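Local coordinates for fiber protein (Raptor adenovirus a, PDB 5FLD) that forms the head domain of a trimeric adenovirus fibre, here with its beta-hairpin deleted, and probably attaches the virion to a receptor on the host cell, at residues K84-I89 with F132-R137; A104-I109 with E117-Q122. The protein carries 2 engineered substitutions. All blocks are in the same frame, centred on the assembly; numbering follows the deposited sequence.

In the fold
Both interactions belong to the antiparallel beta structure of the fibre head, and their centres lie about 9 Å apart. Residues 132-137 of interaction 1 and residues 117-122 of interaction 2 sit on neighbouring strands, 131-136 and 114-125, which follow each other in the chain; Leu136 N lies 2.7 Å from Met120 O, a probable hydrogen bond. A side-chain link is nearly as short: Arg137 NH2 forms a salt bridge with Glu117 OE2 at 2.8 Å, and Arg137 also makes a cation-pi contact with Phe108. Both interactions reach the trimer interface, where Leu136 packs on Leu105 of the second subunit and Leu118 on Leu118 of that same subunit.

Interaction 1: residues K84-I89 with F132-R137; sequences KDELLI and FLVVLR
Leu87 and Val135 exchange two backbone hydrogen bonds, Leu87 N reaching Val135 O at 2.8 Å and Val135 N returning to Leu87 O. Ile89 and Leu133 form a second such reciprocal pair. Just before strand 86-90 begins, Arg137 N donates to Asp85 O at 2.8 Å in a nearly straight bond (177°), extending the register by one pair. Glu86 with Leu136 and Leu88 with Val134 are the intervening non-hydrogen-bonded pairs. The short strands run antiparallel at 161°, adding strand 86-90 to one side of strand 131-136, whose backbone also bonds to strand 114-125 in the fibre head.

Among the apolar contacts, Ile89 CD1 meets Leu133 CD2 at 4.1 Å, on a buried face where Phe73, Phe78 and Met148 join them. On the reverse face Leu88 CD2 lies alongside Val134 CG2 at 3.7 Å, and the alkyl part of Glu86 rests its CG on Leu136 CD2, also at 3.7 Å.

The polar side-chain contact is Arg137's. A bend at chi3 (48°) takes NH1 to Lys84 O at 2.9 Å; the oxygen lies in the guanidinium plane, whereas NH1 stands above the carbonyl plane. NH2 makes a salt bridge with Glu117.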
# COMPACT_ATOMS: atom_id res chain seq x y z
N LYS A 84 1.25 -3.52 20.44
CA LYS A 84 -0.19 -3.51 20.20
C LYS A 84 -0.47 -3.42 18.71
O LYS A 84 0.43 -3.15 17.90
CB LYS A 84 -0.83 -2.32 20.90
CG LYS A 84 -0.84 -2.45 22.42
CD LYS A 84 -1.48 -1.24 23.11
CE LYS A 84 -0.76 0.07 22.80
NZ LYS A 84 0.73 -0.02 22.82
N ASP A 85 -1.73 -3.58 18.35
CA ASP A 85 -2.11 -3.46 16.94
C ASP A 85 -2.33 -2.00 16.48
O ASP A 85 -2.50 -1.73 15.28
CB ASP A 85 -3.29 -4.37 16.63
CG ASP A 85 -4.57 -3.93 17.28
OD1 ASP A 85 -4.68 -2.81 17.81
OD2 ASP A 85 -5.51 -4.77 17.26
N GLU A 86 -2.23 -1.05 17.41
CA GLU A 86 -2.14 0.36 17.08
C GLU A 86 -1.01 0.95 17.93
O GLU A 86 -1.02 0.84 19.17
CB GLU A 86 -3.46 1.10 17.38
CG GLU A 86 -3.38 2.60 17.16
CD GLU A 86 -4.57 3.39 17.75
OE1 GLU A 86 -5.55 3.59 17.01
OE2 GLU A 86 -4.50 3.84 18.92
N LEU A 87 -0.04 1.57 17.27
CA LEU A 87 1.10 2.17 17.95
C LEU A 87 1.11 3.66 17.69
O LEU A 87 0.81 4.10 16.57
CB LEU A 87 2.42 1.58 17.44
CG LEU A 87 2.52 0.06 17.39
CD1 LEU A 87 3.84 -0.37 16.75
CD2 LEU A 87 2.42 -0.48 18.81
N LEU A 88 1.48 4.44 18.70
CA LEU A 88 1.47 5.88 18.60
C LEU A 88 2.86 6.44 18.93
O LEU A 88 3.42 6.13 19.98
CB LEU A 88 0.46 6.50 19.57
CG LEU A 88 -0.97 6.01 19.35
CD1 LEU A 88 -1.84 6.47 20.53
CD2 LEU A 88 -1.54 6.48 18.05
N ILE A 89 3.38 7.24 18.01
CA ILE A 89 4.66 7.92 18.20
C ILE A 89 4.43 9.41 18.28
O ILE A 89 4.23 10.10 17.29
CB ILE A 89 5.62 7.59 17.01
CG1 ILE A 89 5.92 6.10 16.94
CG2 ILE A 89 6.92 8.39 17.12
CD1 ILE A 89 6.40 5.65 15.56
N PHE A 132 1.26 13.19 15.76
CA PHE A 132 1.58 11.80 16.03
C PHE A 132 1.86 11.11 14.70
O PHE A 132 1.28 11.48 13.68
CB PHE A 132 0.40 11.02 16.62
CG PHE A 132 0.22 11.18 18.10
CD1 PHE A 132 -0.59 12.20 18.61
CD2 PHE A 132 0.80 10.28 19.00
CE1 PHE A 132 -0.78 12.34 19.98
CE2 PHE A 132 0.61 10.42 20.38
CZ PHE A 132 -0.18 11.45 20.86
N LEU A 133 2.74 10.12 14.73
CA LEU A 133 2.81 9.11 13.67
C LEU A 133 2.15 7.87 14.25
O LEU A 133 2.55 7.37 15.30
CB LEU A 133 4.26 8.82 13.26
CG LEU A 133 4.51 7.70 12.24
CD1 LEU A 133 3.75 7.95 10.96
CD2 LEU A 133 6.01 7.61 12.01
N VAL A 134 1.09 7.38 13.59
CA VAL A 134 0.38 6.20 14.02
C VAL A 134 0.78 5.02 13.13
O VAL A 134 0.88 5.18 11.92
CB VAL A 134 -1.15 6.40 13.88
CG1 VAL A 134 -1.89 5.16 14.40
CG2 VAL A 134 -1.58 7.66 14.59
N VAL A 135 1.02 3.87 13.74
CA VAL A 135 1.36 2.66 13.02
C VAL A 135 0.27 1.66 13.33
O VAL A 135 0.03 1.34 14.48
CB VAL A 135 2.72 2.08 13.44
CG1 VAL A 135 3.05 0.87 12.59
CG2 VAL A 135 3.79 3.15 13.36
N LEU A 136 -0.39 1.15 12.28
CA LEU A 136 -1.44 0.16 12.47
C LEU A 136 -0.98 -1.19 11.99
O LEU A 136 -0.48 -1.33 10.87
CB LEU A 136 -2.70 0.61 11.72
CG LEU A 136 -3.24 1.99 12.05
CD1 LEU A 136 -4.51 2.25 11.24
CD2 LEU A 136 -3.53 2.12 13.53
N ARG A 137 -1.16 -2.21 12.83
CA ARG A 137 -0.69 -3.54 12.60
C ARG A 137 -1.85 -4.55 12.64
O ARG A 137 -2.97 -4.20 13.06
CB ARG A 137 0.32 -3.98 13.66
CG ARG A 137 1.54 -3.08 13.78
CD ARG A 137 2.47 -3.53 14.89
NE ARG A 137 2.75 -4.96 14.84
CZ ARG A 137 2.23 -5.88 15.66
NH1 ARG A 137 1.41 -5.55 16.65
NH2 ARG A 137 2.56 -7.16 15.49

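Interaction 2: residues A104-I109 with E117-Q122; sequences ALCIFI and ELCMMQ
Ala104 pairs with Cys119 and Cys106 with Glu117 through two reciprocal sets of backbone hydrogen bonds, in a beta hairpin made of strands 102-109 and 114-125. Ala104 N to Cys119 O measures 2.8 Å, and Cys106 N to Glu117 O 2.9 Å with an N-H...O angle of 177°. Leu105 and Leu118 form the non-hydrogen-bonded pair between them, with CA atoms 4.4 Å apart. The axes of the short segments make 119°, well away from antiparallel, which reflects strong twisting or bending of the strands; a backbone bond between Phe108 and Tyr115 continues the pairing toward the turn.

Side chains meet on both faces. On the face of Leu105 and Leu118, Leu105 CD1 touches Leu118 CD2 at 3.6 Å. With its CG set opposite the backbone nitrogen, Leu105 also lays CD1 against the Glu117 carbonyl. On the other face the extended Met121 side chain reaches back over the hairpin: SD lies 3.9 Å from Ala104 CB, and its methyl CE comes to 3.4 Å from Cys106 SG, a close fit. Phe108 crosses the Glu117 side chain at about a right angle, its CE2 lying 3.9 Å from Glu117 OE1, and the ring plane is turned 49° from the carboxylate.

Farther out, Arg137 is the partner of both these side chains, and the Phe108 ring also packs on Met148 and Leu83. Leu118 packs on Met120 of the third subunit, placing its face of the hairpin at the trimer interface. Strand 147-159 bonds to the opposite side of strand 102-109: the backbone of Leu105 hydrogen-bonds with that of Val151 and Thr152, and the backbone of Ile107 with that of His149.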
# COMPACT_ATOMS: atom_id res chain seq x y z
N ALA A 104 3.84 0.44 4.82
CA ALA A 104 5.27 0.28 5.13
C ALA A 104 5.59 -1.14 5.42
O ALA A 104 4.77 -1.86 5.92
CB ALA A 104 5.68 1.14 6.32
N LEU A 105 6.82 -1.53 5.15
CA LEU A 105 7.36 -2.78 5.65
C LEU A 105 8.26 -2.42 6.82
O LEU A 105 9.19 -1.64 6.66
CB LEU A 105 8.19 -3.50 4.58
CG LEU A 105 8.79 -4.84 5.02
CD1 LEU A 105 7.75 -5.90 5.36
CD2 LEU A 105 9.67 -5.34 3.88
N CYS A 106 7.92 -2.95 8.00
CA CYS A 106 8.63 -2.66 9.23
C CYS A 106 9.18 -3.92 9.84
O CYS A 106 8.64 -5.04 9.66
CB CYS A 106 7.71 -2.01 10.26
SG CYS A 106 7.09 -0.42 9.63
N ILE A 107 10.25 -3.72 10.59
CA ILE A 107 10.80 -4.76 11.41
C ILE A 107 10.64 -4.34 12.86
O ILE A 107 11.05 -3.23 13.24
CB ILE A 107 12.30 -5.04 11.13
CG1 ILE A 107 12.55 -5.56 9.70
CG2 ILE A 107 12.81 -6.06 12.11
CD1 ILE A 107 13.97 -5.34 9.24
N PHE A 108 10.04 -5.22 13.65
CA PHE A 108 9.88 -5.03 15.10
C PHE A 108 10.78 -5.99 15.83
O PHE A 108 10.67 -7.20 15.70
CB PHE A 108 8.43 -5.21 15.58
CG PHE A 108 7.47 -4.24 14.96
CD1 PHE A 108 7.23 -3.01 15.52
CD2 PHE A 108 6.80 -4.57 13.77
CE1 PHE A 108 6.37 -2.10 14.91
CE2 PHE A 108 5.94 -3.65 13.17
CZ PHE A 108 5.72 -2.43 13.73
N ILE A 109 11.71 -5.43 16.61
CA ILE A 109 12.61 -6.23 17.42
C ILE A 109 12.09 -6.18 18.85
O ILE A 109 11.95 -5.09 19.47
CB ILE A 109 14.05 -5.67 17.38
CG1 ILE A 109 14.52 -5.60 15.93
CG2 ILE A 109 14.96 -6.54 18.24
CD1 ILE A 109 15.95 -5.15 15.78
N GLU A 117 6.87 -7.23 9.03
CA GLU A 117 5.42 -7.07 8.78
C GLU A 117 5.13 -5.89 7.89
O GLU A 117 5.70 -4.82 8.05
CB GLU A 117 4.68 -6.71 10.08
CG GLU A 117 4.71 -7.72 11.16
CD GLU A 117 3.97 -7.30 12.39
OE1 GLU A 117 3.22 -6.30 12.39
OE2 GLU A 117 4.12 -8.02 13.37
N LEU A 118 4.15 -6.05 7.00
CA LEU A 118 3.52 -4.89 6.38
C LEU A 118 2.55 -4.27 7.38
O LEU A 118 1.79 -4.97 8.04
CB LEU A 118 2.78 -5.24 5.06
CG LEU A 118 3.62 -5.61 3.84
CD1 LEU A 118 2.78 -5.56 2.56
CD2 LEU A 118 4.77 -4.66 3.67
N CYS A 119 2.61 -2.95 7.46
CA CYS A 119 1.82 -2.11 8.38
C CYS A 119 1.31 -0.91 7.62
O CYS A 119 1.86 -0.58 6.57
CB CYS A 119 2.71 -1.55 9.48
SG CYS A 119 3.50 -2.79 10.49
N MET A 120 0.32 -0.22 8.16
CA MET A 120 -0.03 1.07 7.59
C MET A 120 0.39 2.15 8.57
O MET A 120 0.39 1.95 9.79
CB MET A 120 -1.49 1.14 7.22
CG MET A 120 -1.77 0.23 6.01
SD MET A 120 -3.27 0.60 5.14
CE MET A 120 -2.62 1.90 4.09
N MET A 121 0.82 3.28 8.02
CA MET A 121 1.29 4.43 8.82
C MET A 121 0.59 5.69 8.37
O MET A 121 0.29 5.83 7.20
CB MET A 121 2.77 4.64 8.60
CG MET A 121 3.62 3.49 9.00
SD MET A 121 5.33 4.05 8.86
CE MET A 121 5.95 2.78 9.89
N GLN A 122 0.39 6.63 9.29
CA GLN A 122 -0.34 7.84 9.02
C GLN A 122 0.09 8.92 9.98
O GLN A 122 0.26 8.64 11.17
CB GLN A 122 -1.84 7.58 9.18
CG GLN A 122 -2.68 8.72 8.67
CD GLN A 122 -4.16 8.39 8.67
OE1 GLN A 122 -4.61 7.45 9.34
NE2 GLN A 122 -4.91 9.16 7.91